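Local coordinates for Ent-copalyl diphosphate synthase (Streptomyces platensis, PDB 5BP8), which belongs to the class II terpene cyclases, a family of predominantly alpha-helical proteins built from alpha/alpha-barrel domains, at residues R325-M330 with A370-A375; D309-L314 with A353-A358; V31-R36 with C219-T224. All blocks are in the same frame, centred on the assembly; numbering follows the deposited sequence.

Contact 1: R325-M330 with A370-A375; sequences RPDSLM and AGRYGA
Tyr373 and Arg372, in the first turn of helix 370-386, reach into the loop between helices 307-319 and 349-365 and converge there on the carboxylate of Asp327. Arg372 holds this group side-on with two nitrogens. Its NH2 lies 2.9 Å from Asp327 OD2 in a nearly straight bond (171°), with OD2 in the guanidinium plane but met from above the plane of the carboxylate. The second bond, from Arg372 NE to Asp327 OD1 at 3.2 Å, uses the syn lone pair and is more bent. Asp327 OD1 also accepts a very short bond from Tyr373 OH (2.5 Å). The contact ties a helix start to the loop between two helices of the alpha/alpha-barrel, partly at the surface. Arg372 leaves its backbone with CG opposite N (chi1 -155°) and runs extended, and its CB lies over one face of the Tyr373 ring. On the opposite face Pro326 CG makes a CH-pi contact, 3.9 Å from the Tyr373 ring centroid. Selenomethionine Met330 adds a Met-aromatic contact, its SE at the ring edge 5.5 Å from the Tyr373 centroid. Farther out, the guanidinium groups of Arg325 and Arg372 stack almost flat, planes 16° apart and centres 3.8 Å apart; Arg325 also forms a salt bridge with Asp369, and the two carboxylates would offset the paired positive charges.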
ATOM      1  N   ARG A 325      20.664 -17.044  -6.847  1.00 31.91           N
ATOM      2  CA  ARG A 325      19.679 -17.978  -7.383  1.00 33.30           C
ATOM      3  C   ARG A 325      18.323 -17.704  -6.748  1.00 32.08           C
ATOM      4  O   ARG A 325      18.233 -17.625  -5.509  1.00 30.47           O
ATOM      5  CB  ARG A 325      20.064 -19.418  -7.102  1.00 35.49           C
ATOM      6  CG  ARG A 325      20.692 -20.092  -8.285  1.00 37.38           C
ATOM      7  CD  ARG A 325      20.998 -21.528  -7.950  1.00 38.46           C
ATOM      8  NE  ARG A 325      21.545 -22.208  -9.111  1.00 41.87           N
ATOM      9  CZ  ARG A 325      22.065 -23.432  -9.082  1.00 41.48           C
ATOM     10  NH1 ARG A 325      22.085 -24.125  -7.951  1.00 39.77           N
ATOM     11  NH2 ARG A 325      22.540 -23.960 -10.206  1.00 42.77           N
ATOM     12  N   PRO A 326      17.275 -17.564  -7.577  1.00 29.97           N
ATOM     13  CA  PRO A 326      15.948 -17.224  -7.047  1.00 28.48           C
ATOM     14  C   PRO A 326      15.171 -18.438  -6.549  1.00 29.35           C
ATOM     15  O   PRO A 326      13.971 -18.541  -6.772  1.00 29.13           O
ATOM     16  CB  PRO A 326      15.262 -16.580  -8.254  1.00 29.15           C
ATOM     17  CG  PRO A 326      15.839 -17.343  -9.422  1.00 28.99           C
ATOM     18  CD  PRO A 326      17.280 -17.581  -9.049  1.00 28.93           C
ATOM     19  N   ASP A 327      15.840 -19.336  -5.831  1.00 29.67           N
ATOM     20  CA  ASP A 327      15.193 -20.545  -5.367  1.00 30.07           C
ATOM     21  C   ASP A 327      14.107 -20.305  -4.334  1.00 28.75           C
ATOM     22  O   ASP A 327      13.158 -21.076  -4.288  1.00 30.42           O
ATOM     23  CB  ASP A 327      16.222 -21.537  -4.838  1.00 32.80           C
ATOM     24  CG  ASP A 327      17.088 -22.129  -5.959  1.00 35.89           C
ATOM     25  OD1 ASP A 327      16.618 -22.249  -7.109  1.00 36.25           O
ATOM     26  OD2 ASP A 327      18.243 -22.489  -5.670  1.00 37.90           O
ATOM     27  N   SER A 328      14.225 -19.252  -3.526  1.00 26.70           N
ATOM     28  CA  SER A 328      13.204 -18.923  -2.542  1.00 26.81           C
ATOM     29  C   SER A 328      11.831 -18.697  -3.168  1.00 26.84           C
ATOM     30  O   SER A 328      10.832 -18.848  -2.484  1.00 27.62           O
ATOM     31  CB  SER A 328      13.583 -17.681  -1.711  1.00 26.67           C
ATOM     32  OG  SER A 328      13.859 -16.561  -2.549  1.00 26.47           O
ATOM     33  N   LEU A 329      11.782 -18.314  -4.440  1.00 25.57           N
ATOM     34  CA  LEU A 329      10.505 -18.141  -5.141  1.00 26.75           C
ATOM     35  C   LEU A 329       9.780 -19.460  -5.414  1.00 28.27           C
ATOM     36  O   LEU A 329       8.570 -19.465  -5.566  1.00 26.93           O
ATOM     37  CB  LEU A 329      10.703 -17.383  -6.446  1.00 25.93           C
ATOM     38  CG  LEU A 329      11.211 -15.952  -6.321  1.00 25.37           C
ATOM     39  CD1 LEU A 329      11.520 -15.354  -7.680  1.00 26.29           C
ATOM     40  CD2 LEU A 329      10.187 -15.100  -5.572  1.00 25.78           C
HETATM   41  N   MSE A 330      10.513 -20.583  -5.450  1.00 30.03           N
HETATM   42  CA  MSE A 330       9.898 -21.887  -5.771  1.00 31.33           C
HETATM   43  C   MSE A 330       8.919 -22.366  -4.720  1.00 28.38           C
HETATM   44  O   MSE A 330       7.998 -23.115  -5.052  1.00 28.85           O
HETATM   45  CB  MSE A 330      10.991 -22.943  -6.067  1.00 33.32           C
HETATM   46  CG  MSE A 330      11.933 -22.504  -7.190  1.00 35.94           C
HETATM   47 SE   MSE A 330      11.059 -22.377  -8.961  0.65 38.69          SE
HETATM   48  CE  MSE A 330      11.101 -20.422  -9.115  1.00 38.72           C
ATOM     49  N   ALA A 370      19.323 -21.795 -17.088  1.00 37.04           N
ATOM     50  CA  ALA A 370      18.156 -21.702 -17.961  1.00 38.27           C
ATOM     51  C   ALA A 370      17.190 -22.879 -17.808  1.00 40.41           C
ATOM     52  O   ALA A 370      15.978 -22.690 -17.880  1.00 38.73           O
ATOM     53  CB  ALA A 370      18.562 -21.525 -19.425  1.00 38.89           C
ATOM     54  N   GLY A 371      17.711 -24.082 -17.568  1.00 38.97           N
ATOM     55  CA  GLY A 371      16.846 -25.247 -17.351  1.00 39.21           C
ATOM     56  C   GLY A 371      16.163 -25.241 -15.997  1.00 38.05           C
ATOM     57  O   GLY A 371      15.050 -25.737 -15.846  1.00 39.33           O
ATOM     58  N   ARG A 372      16.833 -24.680 -15.002  1.00 37.12           N
ATOM     59  CA  ARG A 372      16.304 -24.628 -13.654  1.00 38.69           C
ATOM     60  C   ARG A 372      14.957 -23.859 -13.582  1.00 38.28           C
ATOM     61  O   ARG A 372      14.055 -24.250 -12.837  1.00 39.79           O
ATOM     62  CB  ARG A 372      17.329 -23.951 -12.760  1.00 39.22           C
ATOM     63  CG  ARG A 372      17.259 -24.315 -11.298  1.00 42.34           C
ATOM     64  CD  ARG A 372      18.531 -23.816 -10.635  1.00 42.96           C
ATOM     65  NE  ARG A 372      18.469 -23.908  -9.189  1.00 45.69           N
ATOM     66  CZ  ARG A 372      18.631 -25.025  -8.482  1.00 48.13           C
ATOM     67  NH1 ARG A 372      18.863 -26.199  -9.076  1.00 47.48           N
ATOM     68  NH2 ARG A 372      18.550 -24.966  -7.156  1.00 47.82           N
ATOM     69  N   TYR A 373      14.824 -22.787 -14.368  1.00 36.53           N
ATOM     70  CA  TYR A 373      13.645 -21.893 -14.262  1.00 36.12           C
ATOM     71  C   TYR A 373      12.891 -21.683 -15.574  1.00 37.78           C
ATOM     72  O   TYR A 373      11.822 -21.050 -15.608  1.00 33.25           O
ATOM     73  CB  TYR A 373      14.081 -20.540 -13.695  1.00 35.74           C
ATOM     74  CG  TYR A 373      14.937 -20.648 -12.453  1.00 34.15           C
ATOM     75  CD1 TYR A 373      14.400 -21.085 -11.245  1.00 34.50           C
ATOM     76  CD2 TYR A 373      16.291 -20.325 -12.487  1.00 34.37           C
ATOM     77  CE1 TYR A 373      15.191 -21.195 -10.110  1.00 32.90           C
ATOM     78  CE2 TYR A 373      17.077 -20.420 -11.361  1.00 34.22           C
ATOM     79  CZ  TYR A 373      16.520 -20.854 -10.176  1.00 34.06           C
ATOM     80  OH  TYR A 373      17.336 -20.963  -9.067  1.00 34.62           O
ATOM     81  N   GLY A 374      13.424 -22.249 -16.661  1.00 37.22           N
ATOM     82  CA  GLY A 374      12.949 -21.953 -18.002  1.00 38.53           C
ATOM     83  C   GLY A 374      11.481 -22.221 -18.135  1.00 36.90           C
ATOM     84  O   GLY A 374      10.745 -21.378 -18.645  1.00 40.75           O
ATOM     85  N   ALA A 375      11.053 -23.375 -17.639  1.00 36.41           N
ATOM     86  CA  ALA A 375       9.649 -23.761 -17.629  1.00 36.66           C
ATOM     87  C   ALA A 375       8.750 -22.806 -16.889  1.00 37.72           C
ATOM     88  O   ALA A 375       7.660 -22.479 -17.360  1.00 36.64           O
ATOM     89  CB  ALA A 375       9.488 -25.107 -16.970  1.00 37.56           C
TER

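Contact 2: D309-L314 with A353-A358; sequences DTAAVL and AHILEA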
ATOM      1  N   ASP A 309       7.678  -9.055  -3.053  1.00 19.18           N
ATOM      2  CA  ASP A 309       8.839  -8.417  -2.525  1.00 18.90           C
ATOM      3  C   ASP A 309      10.108  -9.238  -2.781  1.00 19.57           C
ATOM      4  O   ASP A 309      11.154  -8.668  -3.120  1.00 19.05           O
ATOM      5  CB  ASP A 309       8.680  -8.154  -1.027  1.00 19.32           C
ATOM      6  CG  ASP A 309       7.699  -7.042  -0.751  1.00 20.77           C
ATOM      7  OD1 ASP A 309       7.948  -5.933  -1.244  1.00 20.59           O
ATOM      8  OD2 ASP A 309       6.665  -7.297  -0.085  1.00 20.95           O
ATOM      9  N   THR A 310       9.996 -10.556  -2.649  1.00 19.99           N
ATOM     10  CA  THR A 310      11.158 -11.436  -2.857  1.00 20.06           C
ATOM     11  C   THR A 310      11.649 -11.298  -4.306  1.00 20.56           C
ATOM     12  O   THR A 310      12.846 -11.104  -4.537  1.00 20.71           O
ATOM     13  CB  THR A 310      10.819 -12.905  -2.519  1.00 21.04           C
ATOM     14  OG1 THR A 310      10.509 -13.012  -1.125  1.00 20.62           O
ATOM     15  CG2 THR A 310      12.015 -13.832  -2.795  1.00 22.32           C
ATOM     16  N   ALA A 311      10.723 -11.376  -5.261  1.00 20.70           N
ATOM     17  CA  ALA A 311      11.058 -11.275  -6.692  1.00 21.23           C
ATOM     18  C   ALA A 311      11.648  -9.903  -7.013  1.00 21.90           C
ATOM     19  O   ALA A 311      12.669  -9.804  -7.673  1.00 21.70           O
ATOM     20  CB  ALA A 311       9.845 -11.553  -7.551  1.00 21.53           C
ATOM     21  N   ALA A 312      11.039  -8.831  -6.492  1.00 20.56           N
ATOM     22  CA  ALA A 312      11.553  -7.489  -6.742  1.00 20.61           C
ATOM     23  C   ALA A 312      12.967  -7.318  -6.194  1.00 21.05           C
ATOM     24  O   ALA A 312      13.799  -6.642  -6.795  1.00 22.16           O
ATOM     25  CB  ALA A 312      10.651  -6.429  -6.121  1.00 19.99           C
ATOM     26  N   VAL A 313      13.206  -7.865  -5.012  1.00 21.47           N
ATOM     27  CA  VAL A 313      14.480  -7.737  -4.353  1.00 22.19           C
ATOM     28  C   VAL A 313      15.558  -8.540  -5.093  1.00 23.25           C
ATOM     29  O   VAL A 313      16.656  -8.025  -5.311  1.00 23.67           O
ATOM     30  CB  VAL A 313      14.387  -8.114  -2.863  1.00 22.30           C
ATOM     31  CG1 VAL A 313      15.768  -8.351  -2.269  1.00 22.83           C
ATOM     32  CG2 VAL A 313      13.682  -7.020  -2.097  1.00 22.12           C
ATOM     33  N   LEU A 314      15.228  -9.756  -5.513  1.00 23.31           N
ATOM     34  CA  LEU A 314      16.159 -10.579  -6.303  1.00 24.88           C
ATOM     35  C   LEU A 314      16.522  -9.889  -7.610  1.00 26.03           C
ATOM     36  O   LEU A 314      17.690  -9.840  -7.980  1.00 26.32           O
ATOM     37  CB  LEU A 314      15.568 -11.947  -6.587  1.00 25.11           C
ATOM     38  CG  LEU A 314      15.532 -12.910  -5.398  1.00 25.27           C
ATOM     39  CD1 LEU A 314      14.554 -14.050  -5.632  1.00 25.29           C
ATOM     40  CD2 LEU A 314      16.947 -13.450  -5.150  1.00 26.46           C
ATOM     41  N   ALA A 353       4.084 -11.010 -12.681  1.00 21.31           N
ATOM     42  CA  ALA A 353       4.972 -10.153 -13.482  1.00 21.73           C
ATOM     43  C   ALA A 353       6.353  -9.987 -12.862  1.00 21.53           C
ATOM     44  O   ALA A 353       7.377 -10.130 -13.559  1.00 21.86           O
ATOM     45  CB  ALA A 353       4.340  -8.783 -13.738  1.00 20.83           C
ATOM     46  N   HIS A 354       6.414  -9.687 -11.556  1.00 20.10           N
ATOM     47  CA  HIS A 354       7.688  -9.461 -10.911  1.00 20.54           C
ATOM     48  C   HIS A 354       8.523 -10.761 -10.806  1.00 20.81           C
ATOM     49  O   HIS A 354       9.757 -10.737 -10.940  1.00 21.41           O
ATOM     50  CB  HIS A 354       7.481  -8.737  -9.556  1.00 21.48           C
ATOM     51  CG  HIS A 354       6.932  -7.353  -9.724  1.00 22.58           C
ATOM     52  ND1 HIS A 354       6.126  -6.732  -8.788  1.00 23.02           N
ATOM     53  CD2 HIS A 354       7.062  -6.476 -10.745  1.00 23.82           C
ATOM     54  CE1 HIS A 354       5.778  -5.541  -9.237  1.00 23.16           C
ATOM     55  NE2 HIS A 354       6.324  -5.363 -10.424  1.00 23.80           N
ATOM     56  N   ILE A 355       7.843 -11.880 -10.635  1.00 20.45           N
ATOM     57  CA  ILE A 355       8.501 -13.179 -10.642  1.00 21.75           C
ATOM     58  C   ILE A 355       9.043 -13.492 -12.037  1.00 22.39           C
ATOM     59  O   ILE A 355      10.166 -13.980 -12.164  1.00 24.86           O
ATOM     60  CB  ILE A 355       7.575 -14.285 -10.111  1.00 21.37           C
ATOM     61  CG1 ILE A 355       7.355 -14.034  -8.619  1.00 20.57           C
ATOM     62  CG2 ILE A 355       8.217 -15.670 -10.241  1.00 21.41           C
ATOM     63  CD1 ILE A 355       6.203 -14.779  -8.032  1.00 21.28           C
ATOM     64  N   LEU A 356       8.282 -13.158 -13.060  1.00 22.70           N
ATOM     65  CA  LEU A 356       8.778 -13.316 -14.435  1.00 23.87           C
ATOM     66  C   LEU A 356      10.066 -12.527 -14.657  1.00 25.24           C
ATOM     67  O   LEU A 356      11.026 -13.041 -15.278  1.00 25.22           O
ATOM     68  CB  LEU A 356       7.710 -12.944 -15.443  1.00 23.97           C
ATOM     69  CG  LEU A 356       8.096 -12.997 -16.925  1.00 24.15           C
ATOM     70  CD1 LEU A 356       8.568 -14.386 -17.285  1.00 25.42           C
ATOM     71  CD2 LEU A 356       6.949 -12.616 -17.810  1.00 24.17           C
ATOM     72  N   GLU A 357      10.126 -11.297 -14.140  1.00 24.04           N
ATOM     73  CA  GLU A 357      11.342 -10.505 -14.241  1.00 24.93           C
ATOM     74  C   GLU A 357      12.507 -11.127 -13.475  1.00 26.07           C
ATOM     75  O   GLU A 357      13.617 -11.202 -14.010  1.00 26.25           O
ATOM     76  CB  GLU A 357      11.132  -9.067 -13.789  1.00 26.24           C
ATOM     77  CG  GLU A 357      10.082  -8.328 -14.625  1.00 26.20           C
ATOM     78  CD  GLU A 357       9.839  -6.918 -14.132  1.00 28.34           C
ATOM     79  OE1 GLU A 357       9.797  -6.723 -12.874  1.00 28.31           O
ATOM     80  OE2 GLU A 357       9.703  -6.017 -14.998  1.00 29.88           O
ATOM     81  N   ALA A 358      12.294 -11.523 -12.223  1.00 25.63           N
ATOM     82  CA  ALA A 358      13.394 -12.062 -11.441  1.00 25.57           C
ATOM     83  C   ALA A 358      13.968 -13.317 -12.135  1.00 26.38           C
ATOM     84  O   ALA A 358      15.198 -13.453 -12.291  1.00 27.36           O
ATOM     85  CB  ALA A 358      12.954 -12.393 -10.043  1.00 24.82           C
TER
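Segments 309-314 and 353-358, of helices 307-319 and 349-365, run in broadly the same direction, their axes 32° apart and 8.1 Å from each other at closest approach, and the backbones come nearest at Ala311 and Ile355, whose CA atoms are 5.1 Å apart. Small side chains permit this spacing. The methyl of Ala311 points toward the partner helix and rests on its backbone, with CB 3.5 Å from His354 O, a carbonyl that already takes the helical bond from Ala358 N. Beside it lies the CG1 branch of Ile355, 3.7 Å from Ala311 CB; with CG1 placed next to its own backbone N (chi1 -68°), this branch comes alongside the methyl. One turn on, Ala358 returns the contact: its CB sits 3.5 Å from Ala311 O, with Leu314 CB more loosely placed at 4.4 Å from Ala358 CB. The helix carrying Ala311 begins within a run that includes Asp306, Asp308 and Asp309 and matches the DxDD signature of class II terpene cyclases. His354 lies just across from that start. Its CB packs against Ala311 CB at 4.2 Å, while its ring turns toward the signature, where ND1 is hydrogen-bonded to Asp308, much as a histidine pairs with the middle aspartate of the motif in squalene-hopene cyclase. Trp266, from helix 260-274, meets the same imidazole at about 85°.

Contact 3: V31-R36 with C219-T224; sequences VYDTAR and CSPAAT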
ATOM      1  N   VAL A  31      -5.913   8.421   6.728  1.00 15.46           N
ATOM      2  CA  VAL A  31      -6.948   8.534   7.750  1.00 14.96           C
ATOM      3  C   VAL A  31      -7.032   7.291   8.630  1.00 14.73           C
ATOM      4  O   VAL A  31      -7.165   7.401   9.842  1.00 14.03           O
ATOM      5  CB  VAL A  31      -8.306   8.799   7.068  1.00 15.00           C
ATOM      6  CG1 VAL A  31      -9.462   8.632   8.037  1.00 15.86           C
ATOM      7  CG2 VAL A  31      -8.305  10.193   6.434  1.00 16.21           C
ATOM      8  N   TYR A  32      -6.952   6.100   8.045  1.00 14.11           N
ATOM      9  CA  TYR A  32      -7.280   4.889   8.842  1.00 14.99           C
ATOM     10  C   TYR A  32      -6.491   4.771  10.154  1.00 15.01           C
ATOM     11  O   TYR A  32      -7.093   4.692  11.236  1.00 14.98           O
ATOM     12  CB  TYR A  32      -7.132   3.577   8.026  1.00 14.79           C
ATOM     13  CG  TYR A  32      -7.399   2.389   8.906  1.00 14.54           C
ATOM     14  CD1 TYR A  32      -8.694   1.934   9.117  1.00 14.54           C
ATOM     15  CD2 TYR A  32      -6.377   1.765   9.608  1.00 15.08           C
ATOM     16  CE1 TYR A  32      -8.957   0.895   9.968  1.00 14.60           C
ATOM     17  CE2 TYR A  32      -6.638   0.711  10.483  1.00 14.77           C
ATOM     18  CZ  TYR A  32      -7.942   0.279  10.660  1.00 14.99           C
ATOM     19  OH  TYR A  32      -8.250  -0.780  11.513  1.00 14.82           O
ATOM     20  N   ASP A  33      -5.146   4.773  10.088  1.00 15.44           N
ATOM     21  CA  ASP A  33      -4.372   4.556  11.308  1.00 16.25           C
ATOM     22  C   ASP A  33      -4.371   5.811  12.172  1.00 15.47           C
ATOM     23  O   ASP A  33      -4.237   5.727  13.385  1.00 16.40           O
ATOM     24  CB  ASP A  33      -2.908   4.129  11.068  1.00 17.20           C
ATOM     25  CG  ASP A  33      -2.703   2.615  11.149  1.00 18.29           C
ATOM     26  OD1 ASP A  33      -3.471   1.856  10.525  1.00 21.09           O
ATOM     27  OD2 ASP A  33      -1.731   2.171  11.783  1.00 18.76           O
ATOM     28  N   THR A  34      -4.463   6.977  11.564  1.00 14.84           N
ATOM     29  CA  THR A  34      -4.519   8.192  12.349  1.00 15.55           C
ATOM     30  C   THR A  34      -5.725   8.131  13.294  1.00 15.60           C
ATOM     31  O   THR A  34      -5.614   8.447  14.519  1.00 16.29           O
ATOM     32  CB  THR A  34      -4.580   9.431  11.413  1.00 15.78           C
ATOM     33  OG1 THR A  34      -3.392   9.494  10.617  1.00 15.98           O
ATOM     34  CG2 THR A  34      -4.707  10.683  12.209  1.00 15.83           C
ATOM     35  N   ALA A  35      -6.870   7.715  12.747  1.00 15.54           N
ATOM     36  CA  ALA A  35      -8.066   7.505  13.552  1.00 15.77           C
ATOM     37  C   ALA A  35      -7.889   6.366  14.582  1.00 15.98           C
ATOM     38  O   ALA A  35      -8.305   6.501  15.752  1.00 15.20           O
ATOM     39  CB  ALA A  35      -9.264   7.241  12.662  1.00 15.87           C
ATOM     40  N   ARG A  36      -7.269   5.258  14.169  1.00 14.93           N
ATOM     41  CA  ARG A  36      -7.004   4.183  15.116  1.00 15.67           C
ATOM     42  C   ARG A  36      -6.199   4.695  16.332  1.00 15.81           C
ATOM     43  O   ARG A  36      -6.502   4.294  17.471  1.00 15.35           O
ATOM     44  CB  ARG A  36      -6.312   2.979  14.482  1.00 15.80           C
ATOM     45  CG  ARG A  36      -7.165   2.145  13.510  1.00 16.01           C
ATOM     46  CD  ARG A  36      -8.443   1.549  14.116  1.00 16.69           C
ATOM     47  NE  ARG A  36      -9.482   2.567  14.162  1.00 16.45           N
ATOM     48  CZ  ARG A  36     -10.320   2.769  15.169  1.00 17.15           C
ATOM     49  NH1 ARG A  36     -11.151   3.818  15.113  1.00 16.66           N
ATOM     50  NH2 ARG A  36     -10.375   1.936  16.205  1.00 17.39           N
ATOM     51  N   CYS A 219       4.535  -4.006  11.544  1.00 15.95           N
ATOM     52  CA  CYS A 219       4.756  -2.696  10.916  1.00 16.45           C
ATOM     53  C   CYS A 219       3.487  -1.819  10.804  1.00 16.27           C
ATOM     54  O   CYS A 219       3.331  -1.071   9.818  1.00 15.85           O
ATOM     55  CB  CYS A 219       5.413  -2.840   9.529  1.00 16.62           C
ATOM     56  SG  CYS A 219       7.080  -3.572   9.590  1.00 17.62           S
ATOM     57  N   SER A 220       2.614  -1.897  11.825  1.00 15.01           N
ATOM     58  CA  SER A 220       1.375  -1.139  11.887  1.00 15.27           C
ATOM     59  C   SER A 220       1.335  -0.305  13.146  1.00 15.10           C
ATOM     60  O   SER A 220       1.375  -0.868  14.250  1.00 15.59           O
ATOM     61  CB  SER A 220       0.179  -2.081  11.979  1.00 15.74           C
ATOM     62  OG  SER A 220      -1.002  -1.349  12.291  1.00 16.35           O
ATOM     63  N   PRO A 221       1.176   1.009  13.013  1.00 15.10           N
ATOM     64  CA  PRO A 221       0.977   1.773  14.256  1.00 15.23           C
ATOM     65  C   PRO A 221      -0.276   1.340  15.024  1.00 15.52           C
ATOM     66  O   PRO A 221      -0.244   1.225  16.263  1.00 15.76           O
ATOM     67  CB  PRO A 221       0.862   3.214  13.748  1.00 15.31           C
ATOM     68  CG  PRO A 221       1.660   3.215  12.517  1.00 15.52           C
ATOM     69  CD  PRO A 221       1.364   1.902  11.855  1.00 15.35           C
ATOM     70  N   ALA A 222      -1.390   1.118  14.328  1.00 15.16           N
ATOM     71  CA  ALA A 222      -2.625   0.696  14.998  1.00 15.58           C
ATOM     72  C   ALA A 222      -2.452  -0.651  15.750  1.00 16.14           C
ATOM     73  O   ALA A 222      -2.887  -0.787  16.883  1.00 15.09           O
ATOM     74  CB  ALA A 222      -3.774   0.578  13.989  1.00 16.59           C
ATOM     75  N   ALA A 223      -1.855  -1.637  15.088  1.00 15.88           N
ATOM     76  CA  ALA A 223      -1.674  -2.963  15.705  1.00 16.73           C
ATOM     77  C   ALA A 223      -0.781  -2.835  16.940  1.00 16.60           C
ATOM     78  O   ALA A 223      -0.997  -3.517  17.954  1.00 17.25           O
ATOM     79  CB  ALA A 223      -1.070  -3.942  14.703  1.00 16.05           C
ATOM     80  N   THR A 224       0.235  -1.967  16.843  1.00 16.19           N
ATOM     81  CA  THR A 224       1.160  -1.731  17.940  1.00 16.31           C
ATOM     82  C   THR A 224       0.437  -1.111  19.120  1.00 16.57           C
ATOM     83  O   THR A 224       0.675  -1.498  20.279  1.00 17.10           O
ATOM     84  CB  THR A 224       2.368  -0.854  17.521  1.00 16.40           C
ATOM     85  OG1 THR A 224       3.014  -1.412  16.353  1.00 16.05           O
ATOM     86  CG2 THR A 224       3.384  -0.753  18.644  1.00 16.72           C
TER
HETATM   87  O   HOH W   1      -2.210  -0.453  10.137  1.00 16.84           O
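The first two turns of helix 31-40 lie beside the start of helix 221-228, the backbones being nearest at Arg36 and Ala222, with their CA atoms 5.6 Å apart. Asp33 supplies the polar link: its OD2 accepts from Ala222 N at 2.8 Å (154°), the donor standing above the carboxylate plane. The same oxygen lies against the ring of Pro221, with CD 3.1 Å away from Asp33 OD2. Asp33 OD1 accepts from a bridging water at 2.7 Å, and this water in turn takes a bond from Ser220 OG at 2.6 Å. Arg36 adds apolar contact through the base of its side chain, CB to Ala222 CB at 3.5 Å, before the chain folds away to a salt bridge with Glu80. Ser220, with OG opposite its backbone N (chi1 169°), accepts from Ala223 N in an almost straight bond of 2.9 Å, while Ser220 O receives both the N and OG1 of Thr224 from opposite faces. The side chains of Asp33 and Ser220 therefore accept from successive amides of the first turn, a classic serine N-cap supplemented by a carboxylate from another helix, whose negative charge probably suits the positive end of the helix dipole.

From the N terminus, contact 3 comes first: it closes a loop of 182 residues, bringing helix 31-40 to the start of helix 221-228, and is complete before the other two open. Contacts 1 and 2 interleave. Segment 309-314 is followed by 325-330, then 353-358 and 370-375, so that the loops closed by contact 2 (38 residues) and contact 1 (39 residues) cross and bind helices 307-319, 349-365 and 370-386 together with the intervening loop. Their centres are 12 Å apart, and they touch where Leu329 and Ser328 pack on Thr310 and Pro326 on Leu314. Contact 3 lies on the opposite side of the chain's centre, about 29 Å from contact 2, centre to centre, in the other helical lobe.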